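Local coordinates for thioredoxin reductase (PDB 6GNA), which probably reduces thioredoxin with electrons from ferredoxin, passed through a bound flavin and a redox-active disulfide, without using a pyridine nucleotide, at residues L54-I59 against Q65-E70; K107-M112 against Q274-N279; K121-F126 against V131-T136. All blocks are in the same frame, centred on the assembly; numbering follows the deposited sequence. Where two conformers were deposited one is given.

The three contacts follow one another by their first segments along the chain. Interaction 1 closes before interaction 2 opens, and interaction 3 is nested within the long loop that interaction 2 closes. Interactions 1 and 2 lie on the FAD-binding side of the molecule, with centres 22 Å apart, and both touch the second subunit. Interaction 3 belongs to the other domain, around the parallel sheet that starts with strand 131-132. Its centre is 28 Å from interaction 2 and 38 Å from interaction 1. Strands 108-110 and 131-132 are consecutive in the chain. The chain crosses between the domains between these strands, and residues 121-126 already pack on the disulfide domain.

Interaction 1: residues L54-I59 against Q65-E70; sequences LGFYGI and QEKFKE
Phe56 and Ile59 stand at the two ends of a type II beta turn that faces helix 61-74, and the CA atoms of Phe56 and Lys67 are 10.1 Å apart. The turn is closed by the backbone bond from Ile59 N to Phe56 O, 3.1 Å long. Gly58 sits inside it with a positive phi of 79°, as is usual for the third position of a type II turn. Side chains alone bridge the gap to the helix. Lys67 carries its side. Its CG lies anti to the carbonyl carbon, and the chain then bends at chi2 (-88°), which lays the methylenes against the turn. Lys67 CE is 3.9 Å from Phe56 CE1, and CD of the same lysine is 4.0 Å from that ring carbon. The aliphatic chain and the ring meet obliquely. The contact is apolar, made by the lysine methylenes. Lys67 CG is also 4.2 Å from Ile59 CD1, so the bent chain touches both ends of the turn.

The motif is a beta turn leading into a helix, and it packs back on that helix within the FAD-binding half of the flavoprotein. Leu64, one turn before Phe68 on the helix, touches both Phe56 and Ile59. The loop is also part of the dimer interface. The Phe56 ring stacks on Phe56 of the second subunit, and Tyr57 meets His71 of that subunit edge-to-face. The ammonium group of Lys67 is hydrogen-bonded to a triethylene glycol molecule, probably from the crystallisation liquor.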
loop_
_atom_site.group_PDB
_atom_site.type_symbol
_atom_site.label_atom_id
_atom_site.label_comp_id
_atom_site.label_asym_id
_atom_site.label_seq_id
_atom_site.Cartn_x
_atom_site.Cartn_y
_atom_site.Cartn_z
ATOM N N LEU A 54 -11.549 -2.103 -1.804
ATOM C CA LEU A 54 -11.861 -2.928 -2.965
ATOM C C LEU A 54 -12.336 -4.311 -2.535
ATOM O O LEU A 54 -11.652 -5.023 -1.787
ATOM C CB LEU A 54 -10.636 -3.042 -3.863
ATOM C CG LEU A 54 -10.862 -3.792 -5.186
ATOM C CD1 LEU A 54 -11.868 -3.091 -6.107
ATOM C CD2 LEU A 54 -9.536 -4.011 -5.895
ATOM N N GLY A 55 -13.501 -4.697 -3.034
ATOM C CA GLY A 55 -14.143 -5.939 -2.667
ATOM C C GLY A 55 -15.244 -5.816 -1.634
ATOM O O GLY A 55 -16.009 -6.776 -1.459
ATOM N N PHE A 56 -15.364 -4.673 -0.962
ATOM C CA PHE A 56 -16.370 -4.457 0.080
ATOM C C PHE A 56 -17.226 -3.231 -0.211
ATOM O O PHE A 56 -17.512 -2.425 0.668
ATOM C CB PHE A 56 -15.728 -4.294 1.455
ATOM C CG PHE A 56 -15.200 -5.565 2.061
ATOM C CD1 PHE A 56 -16.053 -6.564 2.490
ATOM C CD2 PHE A 56 -13.847 -5.731 2.246
ATOM C CE1 PHE A 56 -15.544 -7.714 3.065
ATOM C CE2 PHE A 56 -13.338 -6.861 2.820
ATOM C CZ PHE A 56 -14.175 -7.853 3.228
ATOM N N TYR A 57 -17.654 -3.050 -1.448
ATOM C CA TYR A 57 -18.465 -1.880 -1.766
ATOM C C TYR A 57 -19.682 -1.771 -0.857
ATOM O O TYR A 57 -20.421 -2.744 -0.656
ATOM C CB TYR A 57 -18.919 -1.952 -3.222
ATOM C CG TYR A 57 -19.829 -0.816 -3.608
ATOM C CD1 TYR A 57 -19.308 0.413 -3.964
ATOM C CD2 TYR A 57 -21.212 -0.968 -3.603
ATOM C CE1 TYR A 57 -20.136 1.465 -4.326
ATOM C CE2 TYR A 57 -22.046 0.077 -3.953
ATOM C CZ TYR A 57 -21.499 1.294 -4.309
ATOM O OH TYR A 57 -22.320 2.341 -4.651
ATOM N N GLY A 58 -19.896 -0.568 -0.318
ATOM C CA GLY A 58 -21.087 -0.277 0.459
ATOM C C GLY A 58 -21.063 -0.785 1.878
ATOM O O GLY A 58 -22.088 -0.703 2.573
ATOM N N ILE A 59 -19.929 -1.305 2.340
ATOM C CA ILE A 59 -19.855 -1.829 3.696
ATOM C C ILE A 59 -19.848 -0.686 4.701
ATOM O O ILE A 59 -19.351 0.414 4.439
ATOM C CB ILE A 59 -18.608 -2.724 3.825
ATOM C CG1 ILE A 59 -18.682 -3.570 5.088
ATOM C CG2 ILE A 59 -17.315 -1.898 3.808
ATOM C CD1 ILE A 59 -17.701 -4.710 5.063
ATOM N N GLN A 65 -15.075 -3.660 10.401
ATOM C CA GLN A 65 -14.403 -3.999 11.647
ATOM C C GLN A 65 -14.646 -5.460 12.011
ATOM O O GLN A 65 -13.726 -6.159 12.449
ATOM C CB GLN A 65 -14.897 -3.063 12.752
ATOM C CG GLN A 65 -14.238 -3.262 14.134
ATOM C CD GLN A 65 -15.124 -2.828 15.299
ATOM O OE1 GLN A 65 -16.288 -2.460 15.118
ATOM N NE2 GLN A 65 -14.576 -2.889 16.507
ATOM N N GLU A 66 -15.885 -5.939 11.861
ATOM C CA GLU A 66 -16.173 -7.320 12.228
ATOM C C GLU A 66 -15.488 -8.296 11.275
ATOM O O GLU A 66 -14.992 -9.341 11.705
ATOM C CB GLU A 66 -17.683 -7.548 12.245
ATOM C CG GLU A 66 -18.114 -8.985 12.542
ATOM C CD GLU A 66 -17.657 -9.524 13.886
ATOM O OE1 GLU A 66 -17.393 -8.727 14.811
ATOM O OE2 GLU A 66 -17.594 -10.773 14.016
ATOM N N LYS A 67 -15.439 -7.970 9.986
ATOM C CA LYS A 67 -14.708 -8.822 9.059
ATOM C C LYS A 67 -13.241 -8.913 9.468
ATOM O O LYS A 67 -12.627 -9.987 9.382
ATOM C CB LYS A 67 -14.815 -8.272 7.633
ATOM C CG LYS A 67 -16.258 -8.119 7.102
ATOM C CD LYS A 67 -16.746 -9.365 6.452
ATOM C CE LYS A 67 -18.036 -9.128 5.688
ATOM N NZ LYS A 67 -18.760 -10.402 5.583
ATOM N N PHE A 68 -12.659 -7.791 9.915
ATOM C CA PHE A 68 -11.256 -7.809 10.315
ATOM C C PHE A 68 -11.074 -8.622 11.596
ATOM O O PHE A 68 -10.097 -9.373 11.734
ATOM C CB PHE A 68 -10.756 -6.371 10.527
ATOM C CG PHE A 68 -10.570 -5.544 9.254
ATOM C CD1 PHE A 68 -10.757 -6.068 7.988
ATOM C CD2 PHE A 68 -10.145 -4.209 9.359
ATOM C CE1 PHE A 68 -10.563 -5.280 6.850
ATOM C CE2 PHE A 68 -9.960 -3.425 8.232
ATOM C CZ PHE A 68 -10.165 -3.961 6.977
ATOM N N LYS A 69 -12.008 -8.478 12.534
ATOM C CA LYS A 69 -11.951 -9.257 13.764
ATOM C C LYS A 69 -12.031 -10.755 13.477
ATOM O O LYS A 69 -11.294 -11.552 14.069
ATOM C CB LYS A 69 -13.076 -8.813 14.692
ATOM C CG LYS A 69 -13.067 -9.490 16.040
ATOM C CD LYS A 69 -11.719 -9.406 16.727
ATOM C CE LYS A 69 -11.830 -9.691 18.217
ATOM N NZ LYS A 69 -12.644 -10.906 18.501
ATOM N N GLU A 70 -12.927 -11.160 12.585
ATOM C CA GLU A 70 -13.050 -12.585 12.310
ATOM C C GLU A 70 -11.804 -13.114 11.617
ATOM O O GLU A 70 -11.383 -14.247 11.880
ATOM C CB GLU A 70 -14.317 -12.837 11.503
ATOM C CG GLU A 70 -15.545 -12.519 12.336
ATOM C CD GLU A 70 -16.840 -12.955 11.701
ATOM O OE1 GLU A 70 -16.815 -13.837 10.818
ATOM O OE2 GLU A 70 -17.885 -12.405 12.099
#

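Interaction 2: residues K107-M112 against Q274-N279; sequences KVILAM and QVAALN. With FAD (flavin-adenine dinucleotide), chain B.
Ile109 on strand 108-110 is the one residue of 107-112 that touches residues 274-279. It meets Ala276 and Ala277 with separate branches. The methyl Ile109 CG2 is 3.9 Å from Ala276 CB. The other branch reaches the helix backbone: Ile109 CD1 is 3.7 Å from Ala277 CA and 4.1 Å from Ala277 CB. The torsions explain this split. CG2 lies anti to the backbone N, while CG1 stands beside that N (chi1 -59°) and runs on extended to CD1. The two alanines are small, which lets the strand and helix approach to 6.8 Å between the CA atoms of Ile109 and Ala276. No hydrogen bond joins the segments, and all three touching residues are buried.

Strand 108-110 belongs to the parallel sheet of the FAD domain, between strands 9-12 and 253-255. This is consistent with a Rossmann-type dinucleotide-binding fold, whose glycine-rich turn probably lies after strand 9-12. The C-terminal helix 266-286 packs against this sheet, beside helix 16-25. Ser21 of helix 16-25 touches both Ile109 and Ala277, and Tyr254 of the neighbouring strand touches Ala276.

Beyond the strand, the chain reaches the cofactor. Met112 O lies 3.1 Å from FAD C8A. The Met112 side chain also borders the adenine: its CB and CG are each 3.4 Å from FAD N7A. Ala111 O is 3.8 Å from FAD C5B, the 5' carbon of the adenosine ribose. On the far side of the helix, the Gln274 amide has two partners. Its NE2 bonds to Asn24 OD1, and its OE1 accepts a bond from Lys268 N of the second subunit.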
loop_
_atom_site.group_PDB
_atom_site.type_symbol
_atom_site.label_atom_id
_atom_site.label_comp_id
_atom_site.label_asym_id
_atom_site.label_seq_id
_atom_site.Cartn_x
_atom_site.Cartn_y
_atom_site.Cartn_z
ATOM N N LYS A 107 12.088 -6.957 16.048
ATOM C CA LYS A 107 11.621 -6.001 15.052
ATOM C C LYS A 107 10.364 -5.342 15.588
ATOM O O LYS A 107 9.577 -5.973 16.292
ATOM C CB LYS A 107 11.271 -6.681 13.716
ATOM C CG LYS A 107 12.362 -7.598 13.166
ATOM C CD LYS A 107 13.587 -6.821 12.750
ATOM C CE LYS A 107 14.701 -7.750 12.282
ATOM N NZ LYS A 107 15.927 -7.003 11.932
ATOM N N VAL A 108 10.174 -4.077 15.240
ATOM C CA VAL A 108 8.992 -3.323 15.642
ATOM C C VAL A 108 8.336 -2.765 14.387
ATOM O O VAL A 108 9.033 -2.286 13.485
ATOM C CB VAL A 108 9.348 -2.183 16.617
ATOM C CG1 VAL A 108 8.191 -1.227 16.802
ATOM C CG2 VAL A 108 9.790 -2.754 17.958
ATOM N N ILE A 109 7.002 -2.831 14.326
ATOM C CA ILE A 109 6.226 -2.193 13.263
ATOM C C ILE A 109 5.313 -1.163 13.925
ATOM O O ILE A 109 4.393 -1.520 14.661
ATOM C CB ILE A 109 5.421 -3.206 12.444
ATOM C CG1 ILE A 109 6.356 -4.236 11.793
ATOM C CG2 ILE A 109 4.606 -2.482 11.355
ATOM C CD1 ILE A 109 5.634 -5.373 11.103
ATOM N N LEU A 110 5.581 0.107 13.672
ATOM C CA LEU A 110 4.766 1.186 14.214
ATOM C C LEU A 110 3.518 1.320 13.359
ATOM O O LEU A 110 3.608 1.543 12.152
ATOM C CB LEU A 110 5.574 2.486 14.167
ATOM C CG LEU A 110 6.916 2.465 14.910
ATOM C CD1 LEU A 110 7.655 3.759 14.740
ATOM C CD2 LEU A 110 6.673 2.197 16.403
ATOM N N ALA A 111 2.370 1.296 14.007
ATOM C CA ALA A 111 1.085 1.304 13.311
ATOM C C ALA A 111 0.064 2.058 14.137
ATOM O O ALA A 111 -1.093 1.647 14.262
ATOM C CB ALA A 111 0.619 -0.113 12.962
ATOM N N MET A 112 0.488 3.193 14.704
ATOM C CA MET A 112 -0.299 3.879 15.717
ATOM C C MET A 112 -1.407 4.749 15.148
ATOM O O MET A 112 -2.180 5.322 15.930
ATOM C CB MET A 112 0.597 4.791 16.571
ATOM C CG MET A 112 1.637 4.093 17.414
ATOM S SD MET A 112 3.159 3.766 16.556
ATOM C CE MET A 112 3.795 5.432 16.278
ATOM N N GLN A 274 1.372 -4.785 5.226
ATOM C CA GLN A 274 1.869 -5.992 4.589
ATOM C C GLN A 274 3.343 -5.870 4.236
ATOM O O GLN A 274 4.134 -6.778 4.507
ATOM C CB GLN A 274 1.055 -6.270 3.332
ATOM C CG GLN A 274 1.598 -7.397 2.542
ATOM C CD GLN A 274 0.610 -7.844 1.524
ATOM O OE1 GLN A 274 0.254 -7.095 0.610
ATOM N NE2 GLN A 274 0.084 -9.058 1.713
ATOM N N VAL A 275 3.722 -4.761 3.596
ATOM C CA VAL A 275 5.113 -4.572 3.182
ATOM C C VAL A 275 6.042 -4.570 4.390
ATOM O O VAL A 275 7.100 -5.212 4.380
ATOM C CB VAL A 275 5.248 -3.287 2.353
ATOM C CG1 VAL A 275 6.727 -3.009 2.055
ATOM C CG2 VAL A 275 4.465 -3.409 1.054
ATOM N N ALA A 276 5.650 -3.868 5.448
ATOM C CA ALA A 276 6.481 -3.822 6.643
ATOM C C ALA A 276 6.696 -5.214 7.220
ATOM O O ALA A 276 7.821 -5.581 7.578
ATOM C CB ALA A 276 5.825 -2.916 7.685
ATOM N N ALA A 277 5.616 -5.982 7.367
ATOM C CA ALA A 277 5.715 -7.310 7.974
ATOM C C ALA A 277 6.560 -8.261 7.130
ATOM O O ALA A 277 7.390 -9.002 7.670
ATOM C CB ALA A 277 4.319 -7.893 8.153
ATOM N N LEU A 278 6.348 -8.283 5.808
ATOM C CA LEU A 278 7.108 -9.206 4.972
ATOM C C LEU A 278 8.585 -8.851 4.961
ATOM O O LEU A 278 9.437 -9.743 4.924
ATOM C CB LEU A 278 6.528 -9.234 3.557
ATOM C CG LEU A 278 5.119 -9.824 3.479
ATOM C CD1 LEU A 278 4.607 -9.762 2.041
ATOM C CD2 LEU A 278 5.063 -11.262 4.007
ATOM N N ASN A 279 8.904 -7.561 5.034
ATOM C CA ASN A 279 10.302 -7.157 5.110
ATOM C C ASN A 279 10.891 -7.512 6.467
ATOM O O ASN A 279 12.008 -8.028 6.546
ATOM C CB ASN A 279 10.439 -5.665 4.803
ATOM C CG ASN A 279 10.603 -5.391 3.326
ATOM O OD1 ASN A 279 11.522 -5.913 2.696
ATOM N ND2 ASN A 279 9.713 -4.594 2.754
HETATM P PA FAD B . -5.836 3.592 13.064
HETATM O O1A FAD B . -7.034 3.118 12.281
HETATM O O2A FAD B . -5.910 4.905 13.802
HETATM O O5B FAD B . -5.425 2.448 14.116
HETATM C C5B FAD B . -4.634 2.770 15.251
HETATM C C4B FAD B . -4.944 1.811 16.390
HETATM O O4B FAD B . -3.758 1.564 17.146
HETATM C C3B FAD B . -5.972 2.403 17.339
HETATM O O3B FAD B . -6.931 1.415 17.721
HETATM C C2B FAD B . -5.167 2.848 18.538
HETATM O O2B FAD B . -5.904 2.739 19.759
HETATM C C1B FAD B . -3.969 1.915 18.515
HETATM N N9A FAD B . -2.773 2.580 19.074
HETATM C C8A FAD B . -2.229 3.736 18.649
HETATM N N7A FAD B . -1.139 4.050 19.394
HETATM C C5A FAD B . -0.981 3.084 20.314
HETATM C C6A FAD B . -0.034 2.795 21.412
HETATM N N6A FAD B . 0.994 3.631 21.684
HETATM N N1A FAD B . -0.234 1.670 22.131
HETATM C C2A FAD B . -1.250 0.824 21.879
HETATM N N3A FAD B . -2.143 1.028 20.897
HETATM C C4A FAD B . -2.063 2.118 20.099
HETATM N N1 FAD B . -10.507 5.664 4.902
HETATM C C2 FAD B . -10.891 5.121 3.720
HETATM O O2 FAD B . -10.016 4.633 2.975
HETATM N N3 FAD B . -12.172 5.082 3.313
HETATM C C4 FAD B . -13.165 5.583 4.057
HETATM O O4 FAD B . -14.348 5.536 3.658
HETATM C C4X FAD B . -12.832 6.197 5.364
HETATM N N5 FAD B . -13.781 6.722 6.168
HETATM C C5X FAD B . -13.451 7.275 7.356
HETATM C C6 FAD B . -14.447 7.809 8.165
HETATM C C7 FAD B . -14.120 8.380 9.389
HETATM C C7M FAD B . -15.199 8.959 10.265
HETATM C C8 FAD B . -12.704 8.421 9.835
HETATM C C8M FAD B . -12.345 9.040 11.160
HETATM C C9 FAD B . -11.707 7.888 9.028
HETATM C C9A FAD B . -12.030 7.316 7.805
HETATM N N10 FAD B . -11.022 6.784 6.976
HETATM C C10 FAD B . -11.405 6.198 5.756
HETATM C "C1'" FAD B . -9.617 6.798 7.392
HETATM C "C2'" FAD B . -9.198 5.410 7.847
HETATM O "O2'" FAD B . -9.992 5.049 8.981
HETATM C "C3'" FAD B . -7.724 5.388 8.229
HETATM O "O3'" FAD B . -6.924 5.713 7.090
HETATM C "C4'" FAD B . -7.320 4.019 8.754
HETATM O "O4'" FAD B . -8.116 3.692 9.900
HETATM C "C5'" FAD B . -5.841 3.995 9.120
HETATM O "O5'" FAD B . -5.608 2.878 9.967
HETATM P P FAD B . -4.258 2.728 10.820
HETATM O O1P FAD B . -4.151 1.294 11.276
HETATM O O2P FAD B . -3.097 3.368 10.103
HETATM O O3P FAD B . -4.544 3.669 12.099
#

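Interaction 3: residues K121-F126 against V131-T136; sequences KGEDKF and VGYCAT
Two hydrogen bonds join Glu123 and Phe126 to the segment 131-136. The first is between side chains. Tyr133 OH donates to Glu123 OE1 over 2.7 Å, using the anti lone pair of that oxygen, the one turned away from OE2. The oxygen lies at the ring edge, in the ring plane. The carboxylate itself is turned steeply, its plane 74° from that of the ring. Glu123 reaches this place because its CG is anti to the backbone N (chi1 -172°) and the chain is extended beyond CG. The other carboxylate oxygen, OE2, is hydrogen-bonded to Leu120 N, so the group is gripped on both oxygens.

The second bond is between backbones. Val131 N donates to Phe126 O over 3.1 Å, with an N-H...O angle of 155°. It closes the loop between residues 126 and 131, just where strand 131-132 begins. This strand is an outer strand of the parallel sheet in the second domain, paired with strand 216-220. Cys134 stands just before helix 135-138 and Cys137 lies within it; the two form the disulfide of a CxxC motif, as in thioredoxin reductases.

Apolar contacts centre on Val131, whose two methyls part. Val131 CG2 lies 3.6 Å from Phe126 CB. Val131 CG1 packs on Glu123 CG at 3.9 Å. Besides these carbon contacts, Val131 CG1 touches the carbonyl oxygen Glu123 O at 3.6 Å. Ile196 of strand 193-198 touches Glu123, Phe126 and Val131 alike. Val219 of strand 216-220 touches both Glu123 and Tyr133.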
loop_
_atom_site.group_PDB
_atom_site.type_symbol
_atom_site.label_atom_id
_atom_site.label_comp_id
_atom_site.label_asym_id
_atom_site.label_seq_id
_atom_site.Cartn_x
_atom_site.Cartn_y
_atom_site.Cartn_z
ATOM N N LYS A 121 -2.196 24.940 23.408
ATOM C CA LYS A 121 -1.269 26.056 23.480
ATOM C C LYS A 121 -0.405 25.905 24.727
ATOM O O LYS A 121 -0.917 25.642 25.822
ATOM C CB LYS A 121 -2.042 27.374 23.522
ATOM C CG LYS A 121 -1.161 28.613 23.437
ATOM C CD LYS A 121 -1.987 29.894 23.425
ATOM C CE LYS A 121 -1.095 31.123 23.276
ATOM N NZ LYS A 121 -1.863 32.402 23.315
ATOM N N GLY A 122 0.910 26.059 24.557
ATOM C CA GLY A 122 1.863 25.857 25.628
ATOM C C GLY A 122 2.348 24.431 25.775
ATOM O O GLY A 122 3.316 24.189 26.504
ATOM N N GLU A 123 1.701 23.478 25.105
ATOM C CA GLU A 123 2.089 22.077 25.220
ATOM C C GLU A 123 3.521 21.856 24.741
ATOM O O GLU A 123 4.342 21.276 25.459
ATOM C CB GLU A 123 1.111 21.224 24.413
ATOM C CG GLU A 123 1.278 19.722 24.583
ATOM C CD GLU A 123 0.291 18.940 23.737
ATOM O OE1 GLU A 123 0.721 18.052 22.964
ATOM O OE2 GLU A 123 -0.916 19.235 23.828
ATOM N N ASP A 124 3.841 22.297 23.522
ATOM C CA ASP A 124 5.207 22.142 23.029
ATOM C C ASP A 124 6.184 22.992 23.832
ATOM O O ASP A 124 7.304 22.552 24.125
ATOM C CB ASP A 124 5.283 22.519 21.548
ATOM C CG ASP A 124 4.793 21.410 20.635
ATOM O OD1 ASP A 124 5.039 20.228 20.950
ATOM O OD2 ASP A 124 4.165 21.723 19.602
ATOM N N LYS A 125 5.777 24.209 24.202
ATOM C CA LYS A 125 6.678 25.122 24.899
ATOM C C LYS A 125 7.185 24.526 26.211
ATOM O O LYS A 125 8.356 24.691 26.559
ATOM C CB LYS A 125 5.969 26.459 25.133
ATOM C CG LYS A 125 6.699 27.445 26.044
ATOM C CD LYS A 125 5.831 28.665 26.345
ATOM C CE LYS A 125 5.625 29.550 25.119
ATOM N NZ LYS A 125 4.691 30.684 25.380
ATOM N N PHE A 126 6.328 23.823 26.953
ATOM C CA PHE A 126 6.706 23.328 28.271
ATOM C C PHE A 126 7.011 21.836 28.276
ATOM O O PHE A 126 7.102 21.232 29.347
ATOM C CB PHE A 126 5.643 23.675 29.313
ATOM C CG PHE A 126 5.566 25.139 29.622
ATOM C CD1 PHE A 126 6.476 25.719 30.487
ATOM C CD2 PHE A 126 4.602 25.937 29.039
ATOM C CE1 PHE A 126 6.424 27.073 30.763
ATOM C CE2 PHE A 126 4.541 27.288 29.307
ATOM C CZ PHE A 126 5.454 27.858 30.176
ATOM N N VAL A 131 5.207 19.514 31.109
ATOM C CA VAL A 131 4.286 18.830 30.201
ATOM C C VAL A 131 4.899 17.503 29.796
ATOM O O VAL A 131 6.086 17.428 29.453
ATOM C CB VAL A 131 3.981 19.693 28.960
ATOM C CG1 VAL A 131 3.196 18.884 27.891
ATOM C CG2 VAL A 131 3.230 20.953 29.371
ATOM N N GLY A 132 4.077 16.459 29.774
ATOM C CA GLY A 132 4.509 15.174 29.266
ATOM C C GLY A 132 3.341 14.398 28.693
ATOM O O GLY A 132 2.180 14.798 28.810
ATOM N N TYR A 133 3.674 13.262 28.079
ATOM C CA TYR A 133 2.707 12.406 27.409
ATOM C C TYR A 133 2.502 11.070 28.108
ATOM O O TYR A 133 1.761 10.215 27.592
ATOM C CB TYR A 133 3.159 12.187 25.961
ATOM C CG TYR A 133 3.196 13.480 25.191
ATOM C CD1 TYR A 133 2.015 14.161 24.900
ATOM C CD2 TYR A 133 4.394 14.036 24.779
ATOM C CE1 TYR A 133 2.035 15.360 24.198
ATOM C CE2 TYR A 133 4.423 15.238 24.078
ATOM C CZ TYR A 133 3.236 15.886 23.783
ATOM O OH TYR A 133 3.270 17.082 23.089
ATOM N N CYS A 134 3.168 10.845 29.233
ATOM C CA CYS A 134 2.969 9.633 30.017
ATOM C C CYS A 134 3.010 10.000 31.495
ATOM O O CYS A 134 4.085 10.288 32.038
ATOM C CB CYS A 134 4.054 8.615 29.700
ATOM S SG CYS A 134 3.728 7.059 30.535
ATOM N N ALA A 135 1.852 9.962 32.148
ATOM C CA ALA A 135 1.781 10.350 33.551
ATOM C C ALA A 135 2.414 9.296 34.451
ATOM O O ALA A 135 3.173 9.628 35.370
ATOM C CB ALA A 135 0.331 10.608 33.959
ATOM N N THR A 136 2.101 8.021 34.224
ATOM C CA THR A 136 2.653 6.971 35.075
ATOM C C THR A 136 4.171 6.897 34.951
ATOM O O THR A 136 4.860 6.597 35.933
ATOM C CB THR A 136 2.011 5.627 34.735
ATOM O OG1 THR A 136 2.217 5.329 33.350
ATOM C CG2 THR A 136 0.517 5.663 34.996
#